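Side-chain contacts in nucleoporin p58/p45 (Homo sapiens, PDB 4JO7), which is a component of the nuclear pore complex and, as part of it, probably supports trafficking across the nuclear membrane: residues D5-L10 with Q63-H68; Q20-I25 with K52-F57. All blocks are in the same frame, centred on the assembly; numbering follows the deposited sequence. Where two conformers were deposited one is given.

Overall arrangement
Both contacts join the same two helices, 2-29 and 43-85, at different levels of one antiparallel hairpin; their centres lie 19 Å apart, and contact 2 is nested within the loop that contact 1 closes. Contact 1 is the buried one: three of its four touching residues are buried, and its chemistry is a flat Phe-7/His-68 ring stack. Contact 2 lies at the surface, where a single pair, Arg-22 and Tyr-54, meets by CH-pi and cation-pi interactions. An aromatic ring presents its face in each, but to another ring in the interior and to the aliphatic part and guanidinium of an arginine at the surface. Both contacts also touch the second subunit.

Contact 1 of 2, residues D5-L10 with Q63-H68; sequences DYFRIL and QLQSIH
Phe-7 and His-68 lay their rings face to face, with centroids 3.8 Å apart and planes inclined by only 9°. The two side chains run past each other in opposite directions, which sets the overlap: His-68 CB reaches the far end of the phenyl ring, 3.6 Å from Phe-7 CZ, while Phe-7 CB lies 3.7 Å from His-68 CE1. The methylene of His-68 therefore adds a CH-pi contact over the same face that its imidazole covers. At the edge of the Phe-7 ring, near its plane, CE1 is 4.0 Å from Gln-65 CA. The carbonyl Leu-64 O lies 3.9 Å from Phe-7 CZ, coming in obliquely, so the ring end abuts backbone as well as the imidazole.

Both side chains leave their helices anti to the backbone nitrogen (chi1 -171° for Phe-7), which carries each ring across to the opposite helix. Their long reach matches the wide spacing of the axes, 11.7 Å between the short helical segments. One turn of the first helix carries its own salt bridge: Arg-8 NH1 donates to Asp-5 OD1 at 2.7 Å, the acceptor lying in the guanidinium plane but the approach coming from above the carboxylate plane.

The segments run antiparallel at 167°, as in a helical hairpin, here built from part of the nucleoporin FG repeated region. Another protein chain packs an apolar side chain on Phe-7 and another on Leu-64. On helix 43-85, Leu-64 and Ile-67 also pack against Ile-67 of the second subunit, consistent with a helical bundle.

Contact 2 of 2, residues Q20-I25 with K52-F57; sequences QYRQQI and KIYQTF
Arg-22 and Tyr-54 bridge the two antiparallel helices of an alpha-helical hairpin, where their CA atoms are 7.2 Å apart; residues 20-25 belong to the predicted coiled-coil part of this fragment. Tyr-54 has two conformers; the face contact is that of one, so its fine angles are less certain. In it, the aliphatic part of Arg-22 lies over a face of the phenol ring. Its CD sits above the ring centre, 3.5 Å from the centroid, which defines a CH-pi contact; the preceding methylene reaches only the margin, with Arg-22 CG 4.2 Å from Tyr-54 CD1.

The conformations explain this placement. With Arg-22 CG anti to the backbone N (chi1 -177°) and the next torsion also extended, the chain carries CD across to the ring. At chi3, 138°, the chain bends away from a staggered value and turns the guanidinium. That group remains over the ring face, with CZ 4.8 Å from the Tyr-54 centroid, a cation-pi geometry. Its plane is nevertheless inclined by 37° to the ring, so it does not stack flat. Tyr-54 CG lies roughly anti to its own backbone N, and the side chain crosses that of Arg-22 at about a right angle.

The pair lies at the surface of the hairpin, beside a wider interface. Arg-22 also touches Gln-51, and Tyr-54 touches Leu-18, both between the same two helices. Phe-57 packs on Tyr-78 of the second subunit, while Tyr-21 OH hydrogen-bonds to a polar side chain of another protein. Within the pair, the closest approach is Arg-22 CD to Tyr-54 CE1, at 3.5 Å.

Contact 1 of 2, residues D5-L10 with Q63-H68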
loop_
_atom_site.group_PDB
_atom_site.type_symbol
_atom_site.label_atom_id
_atom_site.label_comp_id
_atom_site.label_asym_id
_atom_site.label_seq_id
_atom_site.Cartn_x
_atom_site.Cartn_y
_atom_site.Cartn_z
ATOM N N ASP F 5 -16.091 3.747 -3.926
ATOM C CA ASP F 5 -16.791 3.008 -4.967
ATOM C C ASP F 5 -15.904 2.831 -6.201
ATOM O O ASP F 5 -15.876 1.768 -6.812
ATOM C CB ASP F 5 -18.098 3.708 -5.337
ATOM C CG ASP F 5 -19.209 3.436 -4.328
ATOM O OD1 ASP F 5 -18.983 2.644 -3.387
ATOM O OD2 ASP F 5 -20.310 4.002 -4.480
ATOM N N TYR F 6 -15.191 3.886 -6.569
ATOM C CA TYR F 6 -14.316 3.836 -7.728
ATOM C C TYR F 6 -13.170 2.837 -7.478
ATOM O O TYR F 6 -12.796 2.083 -8.368
ATOM C CB TYR F 6 -13.789 5.240 -8.026
ATOM C CG TYR F 6 -13.002 5.366 -9.309
ATOM C CD1 TYR F 6 -13.546 4.984 -10.526
ATOM C CD2 TYR F 6 -11.721 5.899 -9.302
ATOM C CE1 TYR F 6 -12.825 5.113 -11.702
ATOM C CE2 TYR F 6 -10.997 6.033 -10.467
ATOM C CZ TYR F 6 -11.553 5.637 -11.662
ATOM O OH TYR F 6 -10.826 5.774 -12.822
ATOM N N PHE F 7 -12.646 2.800 -6.253
ATOM C CA PHE F 7 -11.594 1.838 -5.910
ATOM C C PHE F 7 -12.095 0.409 -6.132
ATOM O O PHE F 7 -11.410 -0.423 -6.734
ATOM C CB PHE F 7 -11.139 2.047 -4.451
ATOM C CG PHE F 7 -9.918 1.244 -4.063
ATOM C CD1 PHE F 7 -10.032 -0.091 -3.709
ATOM C CD2 PHE F 7 -8.668 1.835 -4.027
ATOM C CE1 PHE F 7 -8.920 -0.830 -3.346
ATOM C CE2 PHE F 7 -7.544 1.100 -3.659
ATOM C CZ PHE F 7 -7.673 -0.236 -3.322
ATOM N N ARG F 8 -13.305 0.132 -5.652
ATOM C CA ARG F 8 -13.903 -1.184 -5.778
ATOM C C ARG F 8 -14.058 -1.562 -7.252
ATOM O O ARG F 8 -13.740 -2.680 -7.654
ATOM C CB ARG F 8 -15.264 -1.197 -5.069
ATOM C CG ARG F 8 -15.935 -2.555 -5.011
ATOM C CD ARG F 8 -17.281 -2.475 -4.283
ATOM N NE ARG F 8 -17.144 -1.984 -2.909
ATOM C CZ ARG F 8 -17.539 -0.787 -2.474
ATOM N NH1 ARG F 8 -18.118 0.091 -3.285
ATOM N NH2 ARG F 8 -17.356 -0.464 -1.205
ATOM N N ILE F 9 -14.530 -0.614 -8.056
ATOM C CA ILE F 9 -14.695 -0.828 -9.491
ATOM C C ILE F 9 -13.360 -1.098 -10.180
ATOM O O ILE F 9 -13.260 -1.979 -11.039
ATOM C CB ILE F 9 -15.366 0.385 -10.162
ATOM C CG1 ILE F 9 -16.844 0.458 -9.764
ATOM C CG2 ILE F 9 -15.245 0.298 -11.679
ATOM C CD1 ILE F 9 -17.522 1.744 -10.181
ATOM N N LEU F 10 -12.336 -0.336 -9.815
ATOM C CA LEU F 10 -11.001 -0.537 -10.385
ATOM C C LEU F 10 -10.447 -1.919 -10.051
ATOM O O LEU F 10 -9.811 -2.552 -10.890
ATOM C CB LEU F 10 -10.030 0.550 -9.914
ATOM C CG LEU F 10 -10.261 1.956 -10.476
ATOM C CD1 LEU F 10 -9.248 2.931 -9.912
ATOM C CD2 LEU F 10 -10.209 1.963 -12.004
ATOM N N GLN F 63 -3.002 -6.981 -1.643
ATOM C CA GLN F 63 -2.325 -6.248 -0.579
ATOM C C GLN F 63 -2.747 -4.784 -0.566
ATOM O O GLN F 63 -2.933 -4.186 0.498
ATOM C CB GLN F 63 -0.809 -6.354 -0.736
ATOM C CG GLN F 63 -0.255 -7.751 -0.543
ATOM C CD GLN F 63 1.253 -7.790 -0.687
ATOM O OE1 GLN F 63 1.799 -7.448 -1.743
ATOM N NE2 GLN F 63 1.936 -8.191 0.374
ATOM N N LEU F 64 -2.894 -4.192 -1.743
ATOM C CA LEU F 64 -3.312 -2.796 -1.814
ATOM C C LEU F 64 -4.772 -2.641 -1.366
ATOM O O LEU F 64 -5.126 -1.656 -0.714
ATOM C CB LEU F 64 -3.091 -2.231 -3.223
ATOM C CG LEU F 64 -1.609 -2.022 -3.577
ATOM C CD1 LEU F 64 -1.438 -1.735 -5.058
ATOM C CD2 LEU F 64 -0.995 -0.904 -2.749
ATOM N N GLN F 65 -5.612 -3.619 -1.683
ATOM C CA GLN F 65 -6.989 -3.593 -1.199
ATOM C C GLN F 65 -6.995 -3.614 0.340
ATOM O O GLN F 65 -7.739 -2.866 0.985
ATOM C CB GLN F 65 -7.793 -4.761 -1.784
ATOM C CG GLN F 65 -9.298 -4.689 -1.513
ATOM C CD GLN F 65 -10.114 -5.573 -2.454
ATOM O OE1 GLN F 65 -9.714 -6.690 -2.782
ATOM N NE2 GLN F 65 -11.257 -5.065 -2.899
ATOM N N SER F 66 -6.146 -4.445 0.938
ATOM C CA SER F 66 -6.046 -4.488 2.394
ATOM C C SER F 66 -5.529 -3.175 2.983
ATOM O O SER F 66 -5.991 -2.751 4.042
ATOM C CB SER F 66 -5.177 -5.657 2.854
ATOM O OG SER F 66 -5.948 -6.841 2.919
ATOM N N ILE F 67 -4.573 -2.530 2.313
ATOM C CA ILE F 67 -4.109 -1.219 2.765
ATOM C C ILE F 67 -5.303 -0.269 2.769
ATOM O O ILE F 67 -5.540 0.454 3.737
ATOM C CB ILE F 67 -3.006 -0.632 1.846
ATOM C CG1 ILE F 67 -1.693 -1.403 2.002
ATOM C CG2 ILE F 67 -2.792 0.845 2.138
ATOM C CD1 ILE F 67 -1.014 -1.211 3.336
ATOM N N HIS F 68 -6.068 -0.282 1.677
ATOM C CA HIS F 68 -7.218 0.609 1.546
ATOM C C HIS F 68 -8.200 0.383 2.697
ATOM O O HIS F 68 -8.656 1.332 3.335
ATOM C CB HIS F 68 -7.896 0.375 0.198
ATOM C CG HIS F 68 -8.929 1.398 -0.158
ATOM N ND1 HIS F 68 -10.238 1.069 -0.430
ATOM C CD2 HIS F 68 -8.840 2.741 -0.317
ATOM C CE1 HIS F 68 -10.916 2.163 -0.728
ATOM N NE2 HIS F 68 -10.091 3.193 -0.663
#

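Contact 2 of 2, residues Q20-I25 with K52-F57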
loop_
_atom_site.group_PDB
_atom_site.type_symbol
_atom_site.label_atom_id
_atom_site.label_comp_id
_atom_site.label_asym_id
_atom_site.label_seq_id
_atom_site.Cartn_x
_atom_site.Cartn_y
_atom_site.Cartn_z
ATOM N N GLN F 20 -7.809 -11.811 -18.690
ATOM C CA GLN F 20 -7.697 -11.635 -20.131
ATOM C C GLN F 20 -6.233 -11.618 -20.581
ATOM O O GLN F 20 -5.837 -12.377 -21.462
ATOM C CB GLN F 20 -8.399 -10.341 -20.556
ATOM C CG GLN F 20 -9.904 -10.348 -20.302
ATOM C CD GLN F 20 -10.557 -9.006 -20.582
ATOM O OE1 GLN F 20 -9.912 -7.960 -20.512
ATOM N NE2 GLN F 20 -11.846 -9.033 -20.903
ATOM N N TYR F 21 -5.427 -10.760 -19.970
ATOM C CA TYR F 21 -4.034 -10.613 -20.384
ATOM C C TYR F 21 -3.242 -11.894 -20.163
ATOM O O TYR F 21 -2.297 -12.182 -20.897
ATOM C CB TYR F 21 -3.369 -9.447 -19.652
ATOM C CG TYR F 21 -3.752 -8.089 -20.193
ATOM C CD1 TYR F 21 -4.746 -7.955 -21.155
ATOM C CD2 TYR F 21 -3.101 -6.943 -19.762
ATOM C CE1 TYR F 21 -5.089 -6.717 -21.660
ATOM C CE2 TYR F 21 -3.440 -5.700 -20.262
ATOM C CZ TYR F 21 -4.431 -5.594 -21.213
ATOM O OH TYR F 21 -4.771 -4.359 -21.715
ATOM N N ARG F 22 -3.632 -12.664 -19.156
ATOM C CA ARG F 22 -2.940 -13.905 -18.850
ATOM C C ARG F 22 -3.056 -14.846 -20.037
ATOM O O ARG F 22 -2.090 -15.512 -20.415
ATOM C CB ARG F 22 -3.531 -14.546 -17.592
ATOM C CG ARG F 22 -2.826 -15.814 -17.141
ATOM C CD ARG F 22 -3.363 -16.282 -15.796
ATOM N NE ARG F 22 -3.549 -17.730 -15.743
ATOM C CZ ARG F 22 -2.571 -18.610 -15.551
ATOM N NH1 ARG F 22 -1.317 -18.202 -15.398
ATOM N NH2 ARG F 22 -2.846 -19.907 -15.518
ATOM N N GLN F 23 -4.239 -14.880 -20.640
ATOM C CA GLN F 23 -4.488 -15.750 -21.780
ATOM C C GLN F 23 -3.796 -15.219 -23.029
ATOM O O GLN F 23 -3.206 -15.982 -23.792
ATOM C CB GLN F 23 -5.989 -15.890 -22.029
ATOM C CG GLN F 23 -6.337 -16.751 -23.231
ATOM C CD GLN F 23 -5.745 -18.144 -23.138
ATOM O OE1 GLN F 23 -4.774 -18.467 -23.826
ATOM N NE2 GLN F 23 -6.332 -18.982 -22.289
ATOM N N GLN F 24 -3.867 -13.907 -23.227
ATOM C CA GLN F 24 -3.269 -13.271 -24.393
ATOM C C GLN F 24 -1.755 -13.475 -24.413
ATOM O O GLN F 24 -1.158 -13.678 -25.472
ATOM C CB GLN F 24 -3.612 -11.780 -24.409
ATOM C CG GLN F 24 -5.106 -11.504 -24.519
ATOM C CD GLN F 24 -5.440 -10.026 -24.481
ATOM O OE1 GLN F 24 -4.611 -9.180 -24.818
ATOM N NE2 GLN F 24 -6.657 -9.707 -24.063
ATOM N N ILE F 25 -1.135 -13.430 -23.239
ATOM C CA ILE F 25 0.308 -13.628 -23.134
ATOM C C ILE F 25 0.670 -15.101 -23.306
ATOM O O ILE F 25 1.687 -15.430 -23.914
ATOM C CB ILE F 25 0.852 -13.104 -21.796
ATOM C CG1 ILE F 25 0.846 -11.573 -21.806
ATOM C CG2 ILE F 25 2.266 -13.626 -21.554
ATOM C CD1 ILE F 25 1.305 -10.945 -20.512
ATOM N N LYS F 52 4.101 -17.133 -12.568
ATOM C CA LYS F 52 4.482 -16.636 -11.253
ATOM C C LYS F 52 4.449 -15.112 -11.205
ATOM O O LYS F 52 4.137 -14.527 -10.166
ATOM C CB LYS F 52 5.859 -17.163 -10.855
ATOM C CG LYS F 52 5.913 -18.682 -10.752
ATOM C CD LYS F 52 7.057 -19.153 -9.873
ATOM C CE LYS F 52 7.264 -20.656 -9.997
ATOM N NZ LYS F 52 5.992 -21.421 -9.851
ATOM N N ILE F 53 4.764 -14.474 -12.327
ATOM C CA ILE F 53 4.616 -13.028 -12.449
ATOM C C ILE F 53 3.155 -12.637 -12.240
ATOM O O ILE F 53 2.842 -11.690 -11.513
ATOM C CB ILE F 53 5.123 -12.539 -13.814
ATOM C CG1 ILE F 53 6.656 -12.538 -13.824
ATOM C CG2 ILE F 53 4.591 -11.145 -14.130
ATOM C CD1 ILE F 53 7.271 -12.295 -15.194
ATOM N N TYR F 54 2.256 -13.390 -12.850
ATOM C CA TYR F 54 0.823 -13.171 -12.707
ATOM C C TYR F 54 0.418 -13.305 -11.244
ATOM O O TYR F 54 -0.385 -12.530 -10.722
ATOM C CB TYR F 54 0.068 -14.181 -13.572
ATOM C CG TYR F 54 -1.342 -14.482 -13.121
ATOM C CD1 TYR F 54 -2.406 -13.703 -13.548
ATOM C CD2 TYR F 54 -1.609 -15.556 -12.282
ATOM C CE1 TYR F 54 -3.695 -13.977 -13.145
ATOM C CE2 TYR F 54 -2.897 -15.835 -11.871
ATOM C CZ TYR F 54 -3.935 -15.044 -12.311
ATOM O OH TYR F 54 -5.220 -15.310 -11.911
ATOM N N GLN F 55 0.988 -14.306 -10.581
ATOM C CA GLN F 55 0.696 -14.524 -9.170
ATOM C C GLN F 55 1.145 -13.341 -8.313
ATOM O O GLN F 55 0.487 -12.989 -7.336
ATOM C CB GLN F 55 1.317 -15.842 -8.695
ATOM C CG GLN F 55 0.626 -17.052 -9.317
ATOM C CD GLN F 55 1.220 -18.379 -8.885
ATOM O OE1 GLN F 55 2.439 -18.539 -8.815
ATOM N NE2 GLN F 55 0.354 -19.338 -8.582
ATOM N N THR F 56 2.246 -12.704 -8.688
ATOM C CA THR F 56 2.720 -11.542 -7.946
ATOM C C THR F 56 1.757 -10.366 -8.130
ATOM O O THR F 56 1.472 -9.637 -7.180
ATOM C CB THR F 56 4.147 -11.163 -8.368
ATOM O OG1 THR F 56 5.013 -12.282 -8.153
ATOM C CG2 THR F 56 4.657 -9.974 -7.577
ATOM N N PHE F 57 1.232 -10.190 -9.340
ATOM C CA PHE F 57 0.272 -9.120 -9.589
ATOM C C PHE F 57 -1.007 -9.320 -8.777
ATOM O O PHE F 57 -1.566 -8.361 -8.248
ATOM C CB PHE F 57 -0.071 -9.016 -11.082
ATOM C CG PHE F 57 0.890 -8.166 -11.864
ATOM C CD1 PHE F 57 0.852 -6.786 -11.758
ATOM C CD2 PHE F 57 1.833 -8.746 -12.699
ATOM C CE1 PHE F 57 1.734 -5.992 -12.478
ATOM C CE2 PHE F 57 2.719 -7.959 -13.420
ATOM C CZ PHE F 57 2.670 -6.584 -13.310
#